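Local coordinates for uncharacterized protein DUF1185 (Bordetella bronchiseptica RB50, PDB 3BYQ), which is of unknown function but adopts a variant of the Bacillus chorismate mutase fold and may take part in amino-acid metabolism, at residues I7-L12 and C35-N40; E78-A83 and H135-S140; L29-S34 and H145-E150; E56-G61 and G102-R107. One frame throughout, in Å; residues are numbered along the deposited sequence.

How the interactions relate
Interactions 1 and 2 are antiparallel strand pairings within one mixed sheet: interaction 1 is held chiefly by backbone hydrogen bonds, and interaction 2 is a short pairing at a strand end, completed by I137 over the Y80 ring. Interactions 3 and 4 have no hydrogen bond between their segments and rest on packing. Interactions 1 and 3 share strand 29-39, its end pairing with 7-12 and its start passing I149. L60 of interaction 4 reaches I7 and A36 of interaction 1, while M106 and R107 touch Y80 of interaction 2. E78 and H145 join interactions 2 and 3. All four are largely buried, but interaction 4 has an outer border where R58 and the exposed W104 meet.

Interaction 1. Residues I7-L12 and C35-N40; sequences IRKRTL and CAVIRN
V37 lies alongside K9 on one face of the sheet, its CG2 3.9 Å from K9 CG, while its other branch, CG1, sits beside the R8 guanidinium at 3.9 Å from NH2. With CG1 anti to the backbone N (chi1 178°), the two methyls split between these neighbours. The polar ends of both basic chains go further: R8 forms salt bridges to E161 and D155, and K9 to D155 and to E15 of the second subunit. On the other face the I7 and I38 side chains cross, CG1 of I7 lying 4.0 Å from CG2 of I38, and R10 lays its CG over the A36 methyl. Segments 7-12 and 35-39 run antiparallel at 168°, as part of the beta hairpin 7-17 with 29-39, and the regular end is the T11-C35 pair, where C35 N gives a nearly straight bond to T11 O of 2.8 Å and T11 N returns a more bent bond to C35 O. Toward I7 the register slips: R8 N donates to V37 O and V37 N to K9 O, with R8 twisted out of the extended conformation (psi -49°). A water at the edge of the R10 guanidinium accepts from NE and appears to donate to C35 O, which would link that side chain to the partner strand. R10 NH2 makes a salt bridge to E67 of helix 51-72. K9-L12 also pairs antiparallel with a strand of the second subunit, which carries the sheet across the interface.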
loop_
_atom_site.group_PDB
_atom_site.type_symbol
_atom_site.label_atom_id
_atom_site.label_comp_id
_atom_site.label_asym_id
_atom_site.label_seq_id
_atom_site.Cartn_x
_atom_site.Cartn_y
_atom_site.Cartn_z
ATOM N N ILE B 7 26.381 5.846 -4.632
ATOM C CA ILE B 7 25.442 4.705 -4.469
ATOM C C ILE B 7 25.334 4.225 -3.011
ATOM O O ILE B 7 26.336 3.865 -2.377
ATOM C CB ILE B 7 25.883 3.509 -5.358
ATOM C CG1 ILE B 7 26.047 3.925 -6.821
ATOM C CG2 ILE B 7 24.881 2.315 -5.246
ATOM C CD1 ILE B 7 26.685 2.858 -7.685
ATOM N N ARG B 8 24.106 4.184 -2.501
ATOM C CA ARG B 8 23.835 3.693 -1.166
ATOM C C ARG B 8 23.638 2.178 -1.189
ATOM O O ARG B 8 24.182 1.435 -0.393
ATOM C CB ARG B 8 22.594 4.381 -0.579
ATOM C CG ARG B 8 22.302 3.859 0.808
ATOM C CD ARG B 8 21.316 4.683 1.597
ATOM N NE ARG B 8 19.985 4.768 1.027
ATOM C CZ ARG B 8 18.977 3.955 1.307
ATOM N NH1 ARG B 8 19.147 2.927 2.090
ATOM N NH2 ARG B 8 17.797 4.158 0.739
ATOM N N LYS B 9 22.791 1.758 -2.116
ATOM C CA LYS B 9 22.465 0.337 -2.271
ATOM C C LYS B 9 22.005 0.017 -3.650
ATOM O O LYS B 9 21.655 0.899 -4.422
ATOM C CB LYS B 9 21.425 -0.107 -1.228
ATOM C CG LYS B 9 20.100 0.509 -1.382
ATOM C CD LYS B 9 19.219 0.228 -0.165
ATOM C CE LYS B 9 18.817 -1.203 -0.019
ATOM N NZ LYS B 9 18.060 -1.367 1.309
ATOM N N ARG B 10 22.032 -1.269 -3.941
ATOM C CA ARG B 10 21.646 -1.802 -5.241
ATOM C C ARG B 10 20.837 -3.066 -5.032
ATOM O O ARG B 10 20.964 -3.736 -4.008
ATOM C CB ARG B 10 22.904 -2.155 -6.038
ATOM C CG ARG B 10 23.698 -0.979 -6.569
ATOM C CD ARG B 10 25.012 -1.419 -7.135
ATOM N NE ARG B 10 24.855 -2.212 -8.354
ATOM C CZ ARG B 10 25.836 -2.787 -9.026
ATOM N NH1 ARG B 10 27.088 -2.588 -8.680
ATOM N NH2 ARG B 10 25.547 -3.527 -10.092
ATOM N N THR B 11 19.945 -3.340 -5.964
ATOM C CA THR B 11 19.244 -4.611 -5.966
ATOM C C THR B 11 19.267 -5.202 -7.353
ATOM O O THR B 11 19.270 -4.487 -8.367
ATOM C CB THR B 11 17.792 -4.547 -5.444
ATOM O OG1 THR B 11 16.993 -3.771 -6.354
ATOM C CG2 THR B 11 17.768 -3.965 -4.025
ATOM N N LEU B 12 19.383 -6.513 -7.376
ATOM C CA LEU B 12 19.276 -7.280 -8.606
ATOM C C LEU B 12 18.126 -8.236 -8.374
ATOM O O LEU B 12 18.117 -8.902 -7.365
ATOM C CB LEU B 12 20.556 -8.057 -8.849
ATOM C CG LEU B 12 20.592 -9.000 -10.059
ATOM C CD1 LEU B 12 20.463 -8.195 -11.320
ATOM C CD2 LEU B 12 21.891 -9.781 -10.067
ATOM N N CYS B 35 18.815 -2.280 -10.050
ATOM C CA CYS B 35 18.517 -0.956 -9.498
ATOM C C CYS B 35 19.659 -0.446 -8.630
ATOM O O CYS B 35 20.354 -1.225 -7.927
ATOM C CB CYS B 35 17.299 -1.036 -8.589
ATOM S SG CYS B 35 15.790 -1.773 -9.372
ATOM N N ALA B 36 19.819 0.870 -8.667
ATOM C CA ALA B 36 20.765 1.583 -7.815
ATOM C C ALA B 36 20.069 2.799 -7.199
ATOM O O ALA B 36 19.385 3.569 -7.910
ATOM C CB ALA B 36 21.997 2.051 -8.597
ATOM N N VAL B 37 20.318 2.959 -5.896
ATOM C CA VAL B 37 19.815 4.071 -5.100
ATOM C C VAL B 37 20.977 5.006 -4.884
ATOM O O VAL B 37 21.994 4.614 -4.338
ATOM C CB VAL B 37 19.255 3.617 -3.753
ATOM C CG1 VAL B 37 18.792 4.810 -2.949
ATOM C CG2 VAL B 37 18.104 2.616 -3.952
ATOM N N ILE B 38 20.824 6.225 -5.391
ATOM C CA ILE B 38 21.859 7.249 -5.303
ATOM C C ILE B 38 21.360 8.526 -4.650
ATOM O O ILE B 38 20.192 8.764 -4.569
ATOM C CB ILE B 38 22.505 7.565 -6.661
ATOM C CG1 ILE B 38 21.617 8.451 -7.561
ATOM C CG2 ILE B 38 22.911 6.260 -7.392
ATOM C CD1 ILE B 38 22.363 9.066 -8.803
ATOM N N ARG B 39 22.288 9.296 -4.102
ATOM C CA ARG B 39 21.942 10.591 -3.533
ATOM C C ARG B 39 21.535 11.501 -4.672
ATOM O O ARG B 39 22.121 11.464 -5.759
ATOM C CB ARG B 39 23.146 11.189 -2.799
ATOM C CG ARG B 39 22.832 12.498 -2.108
ATOM C CD ARG B 39 23.996 12.957 -1.246
ATOM N NE ARG B 39 25.166 13.256 -2.048
ATOM C CZ ARG B 39 25.370 14.397 -2.711
ATOM N NH1 ARG B 39 24.447 15.338 -2.716
ATOM N NH2 ARG B 39 26.499 14.556 -3.408
ATOM N N ASN B 40 20.531 12.328 -4.417
ATOM C CA ASN B 40 20.111 13.325 -5.379
ATOM C C ASN B 40 20.842 14.632 -5.104
ATOM O O ASN B 40 20.524 15.306 -4.136
ATOM C CB ASN B 40 18.602 13.587 -5.282
ATOM C CG ASN B 40 18.089 14.517 -6.352
ATOM O OD1 ASN B 40 18.864 15.137 -7.061
ATOM N ND2 ASN B 40 16.766 14.602 -6.484
HETATM O O HOH W 1 22.080 -2.928 -9.277
#

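Interaction 2. Residues E78-A83 and H135-S140; sequences EVYSKA and HYIHAS
I137 sets its CG2 methyl squarely over the Y80 ring, 3.4 Å from the centroid and only 9° off the normal, a close CH-pi contact. The two side chains cross at about a right angle, and the I137 CG2 branch reaches the ring because it stands anti to its own carbonyl carbon, with CG1 turned between N and C (chi1 70°). Backbone bonds hold the pair in place. Y80 N donates to H135 O at 3.2 Å, whereas the return bond from H135 N to Y80 O is weak. One step on, I137 N is hydrogen-bonded to E78 O at 3.0 Å, from above the carbonyl plane; that same oxygen lies 3.2 Å from Y136 CD1. Here strand 130-136 ends and the chain turns away. E78 and V79 both face G169, a classic beta bulge. Farther out, Y80 OH is hydrogen-bonded to A115 O and H135 NE2 to M116 O, fixing the outer ends of both rings, while the E78 carboxylate meets H145 and K183. Strand 79-86 lies between strands 130-136 and 161-169, with Y80 leaning against M106 and R107 of helix 98-109.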
loop_
_atom_site.group_PDB
_atom_site.type_symbol
_atom_site.label_atom_id
_atom_site.label_comp_id
_atom_site.label_asym_id
_atom_site.label_seq_id
_atom_site.Cartn_x
_atom_site.Cartn_y
_atom_site.Cartn_z
ATOM N N GLU B 78 16.037 -10.548 -25.089
ATOM C CA GLU B 78 15.026 -10.204 -26.066
ATOM C C GLU B 78 14.156 -9.021 -25.729
ATOM O O GLU B 78 13.574 -8.486 -26.613
ATOM C CB GLU B 78 14.149 -11.401 -26.413
ATOM C CG GLU B 78 14.924 -12.587 -26.965
ATOM C CD GLU B 78 14.029 -13.707 -27.494
ATOM O OE1 GLU B 78 12.816 -13.515 -27.736
ATOM O OE2 GLU B 78 14.572 -14.800 -27.669
ATOM N N VAL B 79 14.060 -8.623 -24.459
ATOM C CA VAL B 79 13.235 -7.469 -24.072
ATOM C C VAL B 79 13.996 -6.577 -23.087
ATOM O O VAL B 79 14.906 -7.033 -22.414
ATOM C CB VAL B 79 11.865 -7.895 -23.448
ATOM C CG1 VAL B 79 11.014 -8.709 -24.454
ATOM C CG2 VAL B 79 12.034 -8.664 -22.129
ATOM N N TYR B 80 13.623 -5.305 -23.045
ATOM C CA TYR B 80 14.227 -4.389 -22.065
ATOM C C TYR B 80 13.308 -3.222 -21.719
ATOM O O TYR B 80 12.249 -3.039 -22.320
ATOM C CB TYR B 80 15.663 -3.912 -22.486
ATOM C CG TYR B 80 15.864 -3.249 -23.853
ATOM C CD1 TYR B 80 14.817 -2.692 -24.605
ATOM C CD2 TYR B 80 17.146 -3.107 -24.354
ATOM C CE1 TYR B 80 15.075 -2.070 -25.878
ATOM C CE2 TYR B 80 17.405 -2.450 -25.564
ATOM C CZ TYR B 80 16.384 -1.948 -26.320
ATOM O OH TYR B 80 16.737 -1.370 -27.541
ATOM N N SER B 81 13.754 -2.482 -20.713
ATOM C CA SER B 81 13.118 -1.296 -20.222
ATOM C C SER B 81 14.055 -0.563 -19.295
ATOM O O SER B 81 15.126 -1.035 -18.921
ATOM C CB SER B 81 11.823 -1.606 -19.477
ATOM O OG SER B 81 11.057 -0.414 -19.261
ATOM N N LYS B 82 13.584 0.597 -18.875
ATOM C CA LYS B 82 14.352 1.448 -17.959
ATOM C C LYS B 82 13.375 2.197 -17.110
ATOM O O LYS B 82 12.262 2.479 -17.540
ATOM C CB LYS B 82 15.249 2.416 -18.729
ATOM C CG LYS B 82 14.517 3.434 -19.611
ATOM C CD LYS B 82 15.393 4.037 -20.722
ATOM C CE LYS B 82 14.547 4.857 -21.665
ATOM N NZ LYS B 82 15.235 5.362 -22.865
ATOM N N ALA B 83 13.787 2.549 -15.906
ATOM C CA ALA B 83 12.837 3.236 -15.024
ATOM C C ALA B 83 13.529 4.042 -13.968
ATOM O O ALA B 83 14.707 3.850 -13.671
ATOM C CB ALA B 83 11.894 2.214 -14.383
ATOM N N HIS B 135 9.488 -4.292 -23.901
ATOM C CA HIS B 135 9.173 -4.740 -25.246
ATOM C C HIS B 135 10.406 -5.278 -25.954
ATOM O O HIS B 135 11.535 -5.233 -25.412
ATOM C CB HIS B 135 8.366 -3.737 -26.050
ATOM C CG HIS B 135 9.073 -2.473 -26.401
ATOM N ND1 HIS B 135 8.496 -1.237 -26.194
ATOM C CD2 HIS B 135 10.247 -2.242 -27.045
ATOM C CE1 HIS B 135 9.303 -0.299 -26.666
ATOM N NE2 HIS B 135 10.375 -0.875 -27.181
ATOM N N TYR B 136 10.155 -5.852 -27.129
ATOM C CA TYR B 136 11.229 -6.511 -27.923
ATOM C C TYR B 136 12.290 -5.530 -28.360
ATOM O O TYR B 136 12.013 -4.461 -28.935
ATOM C CB TYR B 136 10.610 -7.210 -29.125
ATOM C CG TYR B 136 11.514 -8.060 -29.977
ATOM C CD1 TYR B 136 12.285 -9.057 -29.435
ATOM C CD2 TYR B 136 11.486 -7.927 -31.344
ATOM C CE1 TYR B 136 13.064 -9.865 -30.255
ATOM C CE2 TYR B 136 12.234 -8.723 -32.167
ATOM C CZ TYR B 136 13.021 -9.702 -31.620
ATOM O OH TYR B 136 13.808 -10.513 -32.413
ATOM N N ILE B 137 13.538 -5.967 -28.199
ATOM C CA ILE B 137 14.689 -5.063 -28.420
ATOM C C ILE B 137 14.936 -4.718 -29.886
ATOM O O ILE B 137 15.604 -3.725 -30.170
ATOM C CB ILE B 137 15.994 -5.592 -27.774
ATOM C CG1 ILE B 137 16.564 -6.817 -28.449
ATOM C CG2 ILE B 137 15.794 -5.800 -26.209
ATOM C CD1 ILE B 137 17.962 -7.144 -27.893
ATOM N N HIS B 138 14.400 -5.514 -30.799
ATOM C CA HIS B 138 14.683 -5.323 -32.213
ATOM C C HIS B 138 13.560 -4.710 -33.026
ATOM O O HIS B 138 13.769 -4.283 -34.164
ATOM C CB HIS B 138 15.053 -6.651 -32.860
ATOM C CG HIS B 138 16.264 -7.278 -32.265
ATOM N ND1 HIS B 138 17.500 -6.668 -32.276
ATOM C CD2 HIS B 138 16.426 -8.459 -31.621
ATOM C CE1 HIS B 138 18.379 -7.454 -31.679
ATOM N NE2 HIS B 138 17.756 -8.553 -31.277
ATOM N N ALA B 139 12.378 -4.681 -32.438
ATOM C CA ALA B 139 11.183 -4.219 -33.127
ATOM C C ALA B 139 10.089 -4.079 -32.075
ATOM O O ALA B 139 9.545 -5.058 -31.588
ATOM C CB ALA B 139 10.729 -5.198 -34.204
ATOM N N SER B 140 9.797 -2.840 -31.736
ATOM C CA SER B 140 8.901 -2.546 -30.630
ATOM C C SER B 140 7.510 -3.149 -30.790
ATOM O O SER B 140 6.834 -3.390 -29.806
ATOM C CB SER B 140 8.773 -1.014 -30.447
ATOM O OG SER B 140 8.242 -0.438 -31.581
#

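Interaction 3. Residues L29-S34 and H145-E150; sequences LKLAAS and HFNSIE. With EDO (1,2-ethanediol), chain O; EDO (1,2-ethanediol), chain Y.
Segments 29-34 and 147-150 do not pair edge to edge: their axes pass 8.1 Å apart at a crossing angle of -48°, so side chains fill the gap between them. Their parent strands, 29-39 and 147-151, belong to the same mixed sheet but are not paired neighbours in it. L31 and I149, both pointing into the gap, overlap flank to flank, heading opposite ways. The I149 chain is fully extended (chi1 -175°, chi2 176°), and this carries CD1 to 3.9 Å from L31 CB and 3.7 Å from L31 O. In return, L31 CD1 rests 3.6 Å from S148 O. Nearer the start of both segments, L29 CD2 meets N147 ND2 at 3.3 Å, each side chain reaching out from its own strand. The N147 amide is steadied from its other end, since OD1 accepts from S148 N at 2.8 Å. S148 itself turns away from L31, and its hydroxyl bonds to K121 O of the third subunit. With no hydrogen bond between the two segments, their contact depends on the fit of leucine and isoleucine branches against backbone carbonyls and an amide.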
loop_
_atom_site.group_PDB
_atom_site.type_symbol
_atom_site.label_atom_id
_atom_site.label_comp_id
_atom_site.label_asym_id
_atom_site.label_seq_id
_atom_site.Cartn_x
_atom_site.Cartn_y
_atom_site.Cartn_z
ATOM N N LEU B 29 10.217 -17.976 -18.849
ATOM C CA LEU B 29 10.639 -16.609 -19.060
ATOM C C LEU B 29 11.432 -16.099 -17.870
ATOM O O LEU B 29 11.067 -16.350 -16.729
ATOM C CB LEU B 29 9.409 -15.712 -19.245
ATOM C CG LEU B 29 9.651 -14.215 -19.367
ATOM C CD1 LEU B 29 10.492 -13.852 -20.609
ATOM C CD2 LEU B 29 8.308 -13.563 -19.384
ATOM N N LYS B 30 12.522 -15.387 -18.138
ATOM C CA LYS B 30 13.233 -14.679 -17.079
ATOM C C LYS B 30 13.213 -13.190 -17.418
ATOM O O LYS B 30 13.489 -12.786 -18.561
ATOM C CB LYS B 30 14.656 -15.117 -16.888
ATOM C CG LYS B 30 14.775 -16.547 -16.515
ATOM C CD LYS B 30 16.189 -16.876 -16.029
ATOM C CE LYS B 30 16.332 -18.360 -15.884
ATOM N NZ LYS B 30 17.545 -18.746 -15.118
ATOM N N LEU B 31 12.814 -12.424 -16.415
ATOM C CA LEU B 31 12.859 -10.941 -16.455
ATOM C C LEU B 31 13.715 -10.518 -15.272
ATOM O O LEU B 31 13.512 -10.995 -14.166
ATOM C CB LEU B 31 11.461 -10.331 -16.328
ATOM C CG LEU B 31 10.467 -10.609 -17.462
ATOM C CD1 LEU B 31 9.099 -10.042 -17.140
ATOM C CD2 LEU B 31 10.943 -10.095 -18.806
ATOM N N ALA B 32 14.623 -9.576 -15.494
ATOM C CA ALA B 32 15.557 -9.169 -14.428
ATOM C C ALA B 32 15.673 -7.674 -14.366
ATOM O O ALA B 32 15.613 -6.996 -15.406
ATOM C CB ALA B 32 16.944 -9.809 -14.658
ATOM N N ALA B 33 15.826 -7.154 -13.144
ATOM C CA ALA B 33 15.955 -5.696 -12.962
ATOM C C ALA B 33 17.168 -5.455 -12.084
ATOM O O ALA B 33 17.402 -6.188 -11.146
ATOM C CB ALA B 33 14.709 -5.111 -12.310
ATOM N N SER B 34 17.946 -4.448 -12.470
ATOM C CA SER B 34 19.102 -4.000 -11.710
ATOM C C SER B 34 18.816 -2.556 -11.354
ATOM O O SER B 34 18.618 -1.738 -12.237
ATOM C CB SER B 34 20.394 -4.098 -12.530
ATOM O OG SER B 34 21.559 -3.742 -11.762
ATOM N N HIS B 145 5.860 -10.094 -27.087
ATOM C CA HIS B 145 6.887 -9.696 -26.113
ATOM C C HIS B 145 6.513 -8.609 -25.114
ATOM O O HIS B 145 7.243 -8.413 -24.175
ATOM C CB HIS B 145 8.184 -9.348 -26.828
ATOM C CG HIS B 145 8.930 -10.558 -27.307
ATOM N ND1 HIS B 145 8.356 -11.511 -28.128
ATOM C CD2 HIS B 145 10.224 -10.918 -27.154
ATOM C CE1 HIS B 145 9.257 -12.437 -28.407
ATOM N NE2 HIS B 145 10.391 -12.119 -27.801
ATOM N N PHE B 146 5.438 -7.868 -25.349
ATOM C CA PHE B 146 4.988 -6.853 -24.361
ATOM C C PHE B 146 4.800 -7.527 -23.040
ATOM O O PHE B 146 4.144 -8.576 -22.950
ATOM C CB PHE B 146 3.679 -6.171 -24.761
ATOM C CG PHE B 146 3.759 -5.475 -26.071
ATOM C CD1 PHE B 146 4.655 -4.442 -26.263
ATOM C CD2 PHE B 146 2.874 -5.769 -27.080
ATOM C CE1 PHE B 146 4.722 -3.780 -27.470
ATOM C CE2 PHE B 146 2.915 -5.072 -28.299
ATOM C CZ PHE B 146 3.845 -4.094 -28.475
ATOM N N ASN B 147 5.377 -6.949 -22.000
ATOM C CA ASN B 147 5.326 -7.549 -20.684
ATOM C C ASN B 147 5.673 -6.531 -19.608
ATOM O O ASN B 147 5.896 -5.358 -19.914
ATOM C CB ASN B 147 6.326 -8.719 -20.601
ATOM C CG ASN B 147 5.836 -9.856 -19.742
ATOM O OD1 ASN B 147 5.048 -9.682 -18.801
ATOM N ND2 ASN B 147 6.272 -11.063 -20.097
ATOM N N SER B 148 5.687 -6.988 -18.361
ATOM C CA SER B 148 5.956 -6.082 -17.239
ATOM C C SER B 148 6.608 -6.791 -16.108
ATOM O O SER B 148 6.423 -7.994 -15.938
ATOM C CB SER B 148 4.622 -5.508 -16.684
ATOM O OG SER B 148 3.912 -4.785 -17.654
ATOM N N ILE B 149 7.405 -6.040 -15.359
ATOM C CA ILE B 149 7.981 -6.521 -14.102
ATOM C C ILE B 149 7.886 -5.380 -13.064
ATOM O O ILE B 149 8.079 -4.217 -13.402
ATOM C CB ILE B 149 9.401 -7.036 -14.257
ATOM C CG1 ILE B 149 9.878 -7.627 -12.928
ATOM C CG2 ILE B 149 10.331 -5.912 -14.725
ATOM C CD1 ILE B 149 11.283 -8.285 -12.966
ATOM N N GLU B 150 7.567 -5.719 -11.829
ATOM C CA GLU B 150 7.488 -4.703 -10.777
ATOM C C GLU B 150 8.842 -4.476 -10.135
ATOM O O GLU B 150 9.538 -5.431 -9.800
ATOM C CB GLU B 150 6.483 -5.107 -9.682
ATOM C CG GLU B 150 6.094 -3.905 -8.813
ATOM C CD GLU B 150 5.280 -4.240 -7.605
ATOM O OE1 GLU B 150 5.828 -4.924 -6.712
ATOM O OE2 GLU B 150 4.114 -3.784 -7.538
HETATM C C1 EDO O . 8.279 -9.731 -8.476
HETATM O O1 EDO O . 7.228 -8.752 -8.444
HETATM C C2 EDO O . 9.517 -9.109 -9.098
HETATM O O2 EDO O . 9.771 -7.828 -8.497
HETATM C C1 EDO Y . 16.143 -19.332 -11.852
HETATM O O1 EDO Y . 15.544 -19.606 -13.108
HETATM C C2 EDO Y . 15.688 -20.413 -10.903
HETATM O O2 EDO Y . 16.312 -21.624 -11.322
#

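Interaction 4. Residues E56-G61 and G102-R107; sequences ELRSLG and GGWAMR. With EDO (1,2-ethanediol), chain Q; EDO (1,2-ethanediol), chain C.
This is a close helix-helix packing, between 56-61 in the first half of helix 51-72 and 102-107 in helix 98-109, with segment axes 7.8 Å apart and crossing at -49°. Small residues permit the approach: G61 and G102 bring their CA atoms to 4.5 Å, and the A105 methyl enters the surface of the first helix, 3.5 Å from both R58 O and G61 C. With no side chain at G61, that methyl can lie directly against the backbone. Toward solvent the contact changes character. R58 leaves its helix with CG anti to the backbone N, then bends at chi2 (81°) and chi3, which folds it across to W104. There CE3 of the indole lies over one face of the guanidinium, off centre, 3.6 Å from NH2; the two planes are 63° apart, so this is no parallel stack. NH1 donates to O2 of a bound ethanediol, probably from the crystallisation liquor, at 3.0 Å, and NH2 makes a salt bridge to E100, a second polar partner for the group. The indole NE1 donates to O1 of another ethanediol at 3.2 Å. Away from this border, L57 and L60 pack on F164 of strand 161-169, and M106, a selenomethionine, reaches L166 and M168 of that strand and Y80 of strand 79-86, so both helices lie against the sheet, while W104 also packs on R143 of the third subunit.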
loop_
_atom_site.group_PDB
_atom_site.type_symbol
_atom_site.label_atom_id
_atom_site.label_comp_id
_atom_site.label_asym_id
_atom_site.label_seq_id
_atom_site.Cartn_x
_atom_site.Cartn_y
_atom_site.Cartn_z
ATOM N N GLU B 56 27.163 12.188 -16.602
ATOM C CA GLU B 56 27.864 11.276 -15.701
ATOM C C GLU B 56 27.101 9.968 -15.442
ATOM O O GLU B 56 27.701 8.907 -15.298
ATOM C CB GLU B 56 28.236 11.918 -14.379
ATOM C CG GLU B 56 29.309 11.080 -13.689
ATOM C CD GLU B 56 29.693 11.566 -12.314
ATOM O OE1 GLU B 56 29.355 12.735 -11.966
ATOM O OE2 GLU B 56 30.358 10.749 -11.609
ATOM N N LEU B 57 25.777 10.062 -15.436
ATOM C CA LEU B 57 24.907 8.908 -15.197
ATOM C C LEU B 57 25.030 7.823 -16.250
ATOM O O LEU B 57 24.649 6.686 -16.013
ATOM C CB LEU B 57 23.446 9.341 -15.022
ATOM C CG LEU B 57 23.140 9.978 -13.659
ATOM C CD1 LEU B 57 21.807 10.775 -13.748
ATOM C CD2 LEU B 57 23.137 8.927 -12.527
ATOM N N ARG B 58 25.601 8.154 -17.399
ATOM C CA ARG B 58 25.788 7.130 -18.422
ATOM C C ARG B 58 26.603 5.968 -17.858
ATOM O O ARG B 58 26.319 4.824 -18.164
ATOM C CB ARG B 58 26.441 7.716 -19.676
ATOM C CG ARG B 58 26.377 6.833 -20.907
ATOM C CD ARG B 58 25.035 6.929 -21.620
ATOM N NE ARG B 58 24.811 8.266 -22.163
ATOM C CZ ARG B 58 25.387 8.731 -23.271
ATOM N NH1 ARG B 58 26.145 7.960 -24.031
ATOM N NH2 ARG B 58 25.143 9.966 -23.662
ATOM N N SER B 59 27.570 6.286 -16.996
ATOM C CA SER B 59 28.427 5.249 -16.382
ATOM C C SER B 59 27.629 4.321 -15.470
ATOM O O SER B 59 27.937 3.138 -15.347
ATOM C CB SER B 59 29.610 5.845 -15.613
ATOM O OG SER B 59 29.175 6.676 -14.561
ATOM N N LEU B 60 26.633 4.874 -14.817
ATOM C CA LEU B 60 25.733 4.080 -13.962
ATOM C C LEU B 60 24.914 3.145 -14.860
ATOM O O LEU B 60 24.699 1.990 -14.529
ATOM C CB LEU B 60 24.805 4.987 -13.165
ATOM C CG LEU B 60 23.900 4.262 -12.166
ATOM C CD1 LEU B 60 24.742 3.561 -11.084
ATOM C CD2 LEU B 60 22.876 5.240 -11.533
ATOM N N GLY B 61 24.433 3.686 -15.982
ATOM C CA GLY B 61 23.707 2.896 -16.990
ATOM C C GLY B 61 24.551 1.703 -17.412
ATOM O O GLY B 61 24.091 0.548 -17.464
ATOM N N GLY B 102 20.288 5.870 -19.100
ATOM C CA GLY B 102 20.023 4.425 -18.995
ATOM C C GLY B 102 19.835 3.778 -20.347
ATOM O O GLY B 102 20.402 2.745 -20.636
ATOM N N GLY B 103 19.060 4.431 -21.197
ATOM C CA GLY B 103 18.720 3.898 -22.503
ATOM C C GLY B 103 19.913 3.741 -23.401
ATOM O O GLY B 103 20.167 2.666 -23.935
ATOM N N TRP B 104 20.685 4.795 -23.529
ATOM C CA TRP B 104 21.847 4.775 -24.443
ATOM C C TRP B 104 22.921 3.846 -23.949
ATOM O O TRP B 104 23.515 3.075 -24.713
ATOM C CB TRP B 104 22.371 6.181 -24.688
ATOM C CG TRP B 104 21.370 7.047 -25.429
ATOM C CD1 TRP B 104 20.006 6.845 -25.558
ATOM C CD2 TRP B 104 21.643 8.306 -26.041
ATOM N NE1 TRP B 104 19.445 7.891 -26.262
ATOM C CE2 TRP B 104 20.425 8.797 -26.562
ATOM C CE3 TRP B 104 22.803 9.066 -26.201
ATOM C CZ2 TRP B 104 20.332 10.021 -27.215
ATOM C CZ3 TRP B 104 22.713 10.265 -26.857
ATOM C CH2 TRP B 104 21.484 10.731 -27.363
ATOM N N ALA B 105 23.167 3.878 -22.654
ATOM C CA ALA B 105 24.152 2.964 -22.066
ATOM C C ALA B 105 23.773 1.524 -22.313
ATOM O O ALA B 105 24.600 0.698 -22.705
ATOM C CB ALA B 105 24.334 3.232 -20.550
HETATM N N MSE B 106 22.514 1.198 -22.068
HETATM C CA MSE B 106 22.066 -0.179 -22.244
HETATM C C MSE B 106 22.141 -0.599 -23.702
HETATM O O MSE B 106 22.645 -1.672 -24.041
HETATM C CB MSE B 106 20.661 -0.382 -21.657
HETATM C CG MSE B 106 20.156 -1.794 -21.869
HETATM SE SE MSE B 106 18.765 -2.292 -20.717
HETATM C CE MSE B 106 17.589 -0.919 -21.182
ATOM N N ARG B 107 21.657 0.253 -24.588
ATOM C CA ARG B 107 21.719 -0.074 -25.994
ATOM C C ARG B 107 23.155 -0.285 -26.449
ATOM O O ARG B 107 23.433 -1.214 -27.219
ATOM C CB ARG B 107 20.950 0.949 -26.827
ATOM C CG ARG B 107 19.474 0.762 -26.544
ATOM C CD ARG B 107 18.670 1.850 -27.138
ATOM N NE ARG B 107 18.612 1.718 -28.577
ATOM C CZ ARG B 107 18.006 2.594 -29.352
ATOM N NH1 ARG B 107 17.443 3.666 -28.820
ATOM N NH2 ARG B 107 17.979 2.418 -30.659
HETATM C C1 EDO Q . 28.277 4.407 -22.919
HETATM O O1 EDO Q . 29.124 5.388 -22.306
HETATM C C2 EDO Q . 27.837 4.879 -24.296
HETATM O O2 EDO Q . 26.416 5.025 -24.354
HETATM C C1 EDO C . 15.671 8.099 -25.296
HETATM O O1 EDO C . 16.271 7.409 -26.406
HETATM C C2 EDO C . 16.297 9.478 -25.091
HETATM O O2 EDO C . 15.566 10.447 -25.837
#